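Local coordinates for extracellular solute-binding protein family 1 (Alicyclobacillus acidocaldarius subsp. acidocaldarius, PDB 4OVJ), which probably captures a solute outside the cell and delivers it to an ABC-type importer, as related extracellular solute-binding proteins do, at residues A[20-32]-A[306-318]. Sequence-based numbering, arbitrary orientation. Where two conformers were deposited one is given.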
# COMPACT_ATOMS: atom_id res chain seq x y z
N ASP A 20 -1.41 34.82 -3.83
CA ASP A 20 -2.49 35.24 -2.89
C ASP A 20 -2.08 36.48 -2.08
O ASP A 20 -0.92 36.63 -1.69
CB ASP A 20 -2.86 34.07 -1.98
CG ASP A 20 -3.77 34.47 -0.84
OD1 ASP A 20 -3.35 35.32 -0.02
OD2 ASP A 20 -4.90 33.92 -0.77
N SER A 21 -3.06 37.36 -1.84
CA SER A 21 -2.86 38.63 -1.14
C SER A 21 -3.90 38.86 -0.03
O SER A 21 -4.65 39.84 -0.06
CB SER A 21 -2.95 39.76 -2.15
OG SER A 21 -4.23 39.73 -2.77
N LYS A 22 -3.95 37.93 0.92
CA LYS A 22 -4.72 38.10 2.14
C LYS A 22 -3.77 38.38 3.29
O LYS A 22 -2.59 38.11 3.18
CB LYS A 22 -5.50 36.84 2.46
CG LYS A 22 -6.68 36.62 1.53
CD LYS A 22 -7.41 35.36 1.94
CE LYS A 22 -7.84 34.58 0.72
NZ LYS A 22 -8.35 33.25 1.13
N PRO A 23 -4.30 38.90 4.41
CA PRO A 23 -3.45 39.13 5.57
C PRO A 23 -2.77 37.85 6.06
O PRO A 23 -3.31 36.74 5.92
CB PRO A 23 -4.42 39.66 6.64
CG PRO A 23 -5.60 40.15 5.89
CD PRO A 23 -5.69 39.34 4.64
N VAL A 24 -1.58 38.03 6.62
CA VAL A 24 -0.77 36.95 7.08
C VAL A 24 -1.47 36.14 8.18
O VAL A 24 -2.15 36.69 9.05
CB VAL A 24 0.61 37.45 7.54
CG1 VAL A 24 0.49 38.45 8.68
CG2 VAL A 24 1.50 36.29 7.95
N VAL A 25 -1.34 34.82 8.08
CA VAL A 25 -1.87 33.90 9.09
C VAL A 25 -0.83 32.83 9.34
O VAL A 25 0.08 32.64 8.54
CB VAL A 25 -3.20 33.23 8.67
CG1 VAL A 25 -4.24 34.27 8.27
CG2 VAL A 25 -3.00 32.22 7.55
N THR A 26 -0.99 32.12 10.46
CA THR A 26 -0.18 30.97 10.80
C THR A 26 -1.05 29.73 10.94
O THR A 26 -2.09 29.75 11.62
CB THR A 26 0.57 31.21 12.12
OG1 THR A 26 1.43 32.33 11.98
CG2 THR A 26 1.40 29.98 12.52
N LEU A 27 -0.60 28.65 10.29
CA LEU A 27 -1.22 27.33 10.41
C LEU A 27 -0.30 26.44 11.20
O LEU A 27 0.90 26.41 10.93
CB LEU A 27 -1.40 26.68 9.04
CG LEU A 27 -2.25 27.43 8.02
CD1 LEU A 27 -2.10 26.81 6.64
CD2 LEU A 27 -3.70 27.39 8.45
N THR A 28 -0.85 25.68 12.15
CA THR A 28 -0.08 24.61 12.81
C THR A 28 -0.25 23.30 12.03
O THR A 28 -1.30 23.05 11.45
CB THR A 28 -0.55 24.40 14.25
OG1 THR A 28 -1.97 24.33 14.27
CG2 THR A 28 -0.08 25.56 15.12
N PHE A 29 0.79 22.47 12.02
CA PHE A 29 0.86 21.28 11.18
C PHE A 29 1.49 20.15 11.97
O PHE A 29 2.69 20.17 12.23
CB PHE A 29 1.69 21.59 9.94
CG PHE A 29 1.98 20.40 9.04
CD1 PHE A 29 1.11 19.33 8.93
CD2 PHE A 29 3.13 20.40 8.26
CE1 PHE A 29 1.38 18.27 8.07
CE2 PHE A 29 3.40 19.35 7.41
CZ PHE A 29 2.53 18.29 7.30
N GLY A 30 0.65 19.20 12.37
CA GLY A 30 1.10 18.03 13.12
C GLY A 30 1.37 16.86 12.19
O GLY A 30 0.62 16.60 11.26
N PHE A 31 2.47 16.15 12.44
CA PHE A 31 2.77 14.94 11.67
C PHE A 31 3.68 14.03 12.48
O PHE A 31 4.26 14.46 13.47
CB PHE A 31 3.36 15.29 10.30
CG PHE A 31 4.68 15.98 10.37
CD1 PHE A 31 4.74 17.36 10.57
CD2 PHE A 31 5.86 15.27 10.21
CE1 PHE A 31 5.96 18.01 10.63
CE2 PHE A 31 7.08 15.92 10.27
CZ PHE A 31 7.13 17.28 10.49
N TRP A 32 3.74 12.77 12.07
CA TRP A 32 4.62 11.78 12.69
C TRP A 32 5.63 11.31 11.67
O TRP A 32 5.49 11.55 10.47
CB TRP A 32 3.83 10.57 13.21
CG TRP A 32 3.43 9.55 12.14
CD1 TRP A 32 4.19 8.52 11.67
CD2 TRP A 32 2.19 9.47 11.44
NE1 TRP A 32 3.51 7.82 10.71
CE2 TRP A 32 2.27 8.37 10.55
CE3 TRP A 32 1.00 10.21 11.48
CZ2 TRP A 32 1.22 8.00 9.70
CZ3 TRP A 32 -0.05 9.85 10.62
CH2 TRP A 32 0.08 8.76 9.74
N TYR A 306 -8.69 29.07 9.72
CA TYR A 306 -8.14 29.41 8.40
C TYR A 306 -8.33 28.29 7.38
O TYR A 306 -7.36 27.81 6.79
CB TYR A 306 -6.65 29.71 8.57
CG TYR A 306 -6.37 30.71 9.65
CD1 TYR A 306 -6.92 31.99 9.59
CD2 TYR A 306 -5.59 30.38 10.75
CE1 TYR A 306 -6.67 32.92 10.58
CE2 TYR A 306 -5.33 31.30 11.75
CZ TYR A 306 -5.88 32.56 11.66
OH TYR A 306 -5.63 33.46 12.65
N PRO A 307 -9.59 27.91 7.13
CA PRO A 307 -9.80 26.81 6.20
C PRO A 307 -9.29 27.05 4.77
O PRO A 307 -8.82 26.11 4.14
CB PRO A 307 -11.32 26.59 6.24
CG PRO A 307 -11.89 27.89 6.68
CD PRO A 307 -10.87 28.48 7.62
N GLN A 308 -9.37 28.28 4.27
CA GLN A 308 -8.91 28.57 2.92
C GLN A 308 -7.39 28.37 2.81
O GLN A 308 -6.91 27.75 1.86
CB GLN A 308 -9.31 29.98 2.50
CG GLN A 308 -10.82 30.22 2.59
CD GLN A 308 -11.19 31.68 2.47
OE1 GLN A 308 -11.10 32.27 1.40
NE2 GLN A 308 -11.62 32.27 3.58
N GLN A 309 -6.65 28.88 3.79
CA GLN A 309 -5.19 28.72 3.79
C GLN A 309 -4.81 27.26 4.06
O GLN A 309 -3.83 26.76 3.51
CB GLN A 309 -4.56 29.65 4.81
CG GLN A 309 -4.67 31.14 4.46
CD GLN A 309 -5.92 31.81 5.03
OE1 GLN A 309 -6.89 31.16 5.43
NE2 GLN A 309 -5.87 33.14 5.10
N ALA A 310 -5.58 26.57 4.89
CA ALA A 310 -5.33 25.15 5.18
C ALA A 310 -5.48 24.31 3.90
O ALA A 310 -4.64 23.45 3.61
CB ALA A 310 -6.26 24.64 6.27
N GLU A 311 -6.53 24.59 3.13
CA GLU A 311 -6.75 23.92 1.86
C GLU A 311 -5.59 24.21 0.89
O GLU A 311 -5.12 23.32 0.21
CB GLU A 311 -8.07 24.36 1.21
CG GLU A 311 -9.35 23.92 1.90
CD GLU A 311 -10.59 24.55 1.25
OE1 GLU A 311 -10.55 24.96 0.06
OE2 GLU A 311 -11.63 24.64 1.92
N LEU A 312 -5.15 25.46 0.84
CA LEU A 312 -4.04 25.84 -0.01
C LEU A 312 -2.75 25.08 0.36
O LEU A 312 -2.00 24.64 -0.51
CB LEU A 312 -3.85 27.35 0.07
CG LEU A 312 -2.87 28.03 -0.87
CD1 LEU A 312 -3.08 29.53 -0.85
CD2 LEU A 312 -1.47 27.65 -0.44
N PHE A 313 -2.52 24.91 1.66
CA PHE A 313 -1.36 24.15 2.13
C PHE A 313 -1.45 22.67 1.75
O PHE A 313 -0.51 22.09 1.22
CB PHE A 313 -1.19 24.31 3.64
CG PHE A 313 -0.02 23.58 4.20
CD1 PHE A 313 1.28 23.90 3.82
CD2 PHE A 313 -0.20 22.57 5.11
CE1 PHE A 313 2.36 23.22 4.35
CE2 PHE A 313 0.87 21.88 5.64
CZ PHE A 313 2.16 22.21 5.27
N VAL A 314 -2.60 22.06 2.01
CA VAL A 314 -2.80 20.67 1.64
C VAL A 314 -2.67 20.49 0.13
O VAL A 314 -2.02 19.55 -0.34
CB VAL A 314 -4.15 20.14 2.17
CG1 VAL A 314 -4.49 18.78 1.58
CG2 VAL A 314 -4.09 20.03 3.69
N ASN A 315 -3.23 21.41 -0.64
CA ASN A 315 -3.12 21.33 -2.08
C ASN A 315 -1.68 21.40 -2.56
O ASN A 315 -1.32 20.69 -3.50
CB ASN A 315 -3.92 22.43 -2.75
CG ASN A 315 -3.97 22.24 -4.24
OD1 ASN A 315 -4.51 21.24 -4.73
ND2 ASN A 315 -3.36 23.16 -4.98
N PHE A 316 -0.89 22.25 -1.92
CA PHE A 316 0.54 22.38 -2.20
C PHE A 316 1.27 21.06 -1.95
O PHE A 316 2.02 20.57 -2.81
CB PHE A 316 1.16 23.49 -1.35
CG PHE A 316 2.63 23.69 -1.59
CD1 PHE A 316 3.07 24.57 -2.58
CD2 PHE A 316 3.58 23.04 -0.80
CE1 PHE A 316 4.42 24.77 -2.80
CE2 PHE A 316 4.94 23.24 -1.01
CZ PHE A 316 5.35 24.10 -2.02
N LEU A 317 1.02 20.45 -0.80
CA LEU A 317 1.64 19.17 -0.48
C LEU A 317 1.27 18.08 -1.48
O LEU A 317 2.09 17.26 -1.84
CB LEU A 317 1.28 18.70 0.93
CG LEU A 317 1.79 19.58 2.06
CD1 LEU A 317 1.26 19.03 3.38
CD2 LEU A 317 3.30 19.70 2.06
N LEU A 318 0.02 18.10 -1.93
CA LEU A 318 -0.46 17.11 -2.88
C LEU A 318 0.04 17.31 -4.29
O LEU A 318 0.39 16.35 -4.95
CB LEU A 318 -2.00 17.08 -2.90
CG LEU A 318 -2.69 16.60 -1.63
CD1 LEU A 318 -4.17 16.97 -1.71
CD2 LEU A 318 -2.53 15.11 -1.44
O HOH W 1 -2.85 34.43 4.55
O HOH W 2 -2.61 33.56 12.44
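V25 sits over one face of the Y306 ring, its CB 3.9 Å from the ring centroid and almost on the ring normal in a CH-pi contact, while a water joins the phenol OH to T26 N. Branch CG2 of V25 rests on Q309 CG, whose chain bends at chi2 (90°) to bring the amide back over the valine. Replacing Y306 by an alanine is likely to uncover that side of V25 and leave the water on T26 N without its phenol partner. Next along the strand, L27 spreads its methyls over A310, CD2 toward Y306 CB at 3.8 Å and CD1 toward Q309 O and, at 4.0 Å, F313 CB. The edge of F313, through CE2 and CZ, then meets one face of F29, planes at 75° and centroids 5.1 Å apart, with F31 CD1 over the opposite face. At the rim, an Asx turn, K22 N to D20 OD1, shapes the backbone. Helix 307-319 thus covers the sheet at strand 25-31, crossing it at -56°, as expected for the alpha/beta fold of solute-binding proteins; the strand runs parallel between strands 55-61 and 84-87, and F48 of helix 35-51 adds a second edge-to-face partner for F313.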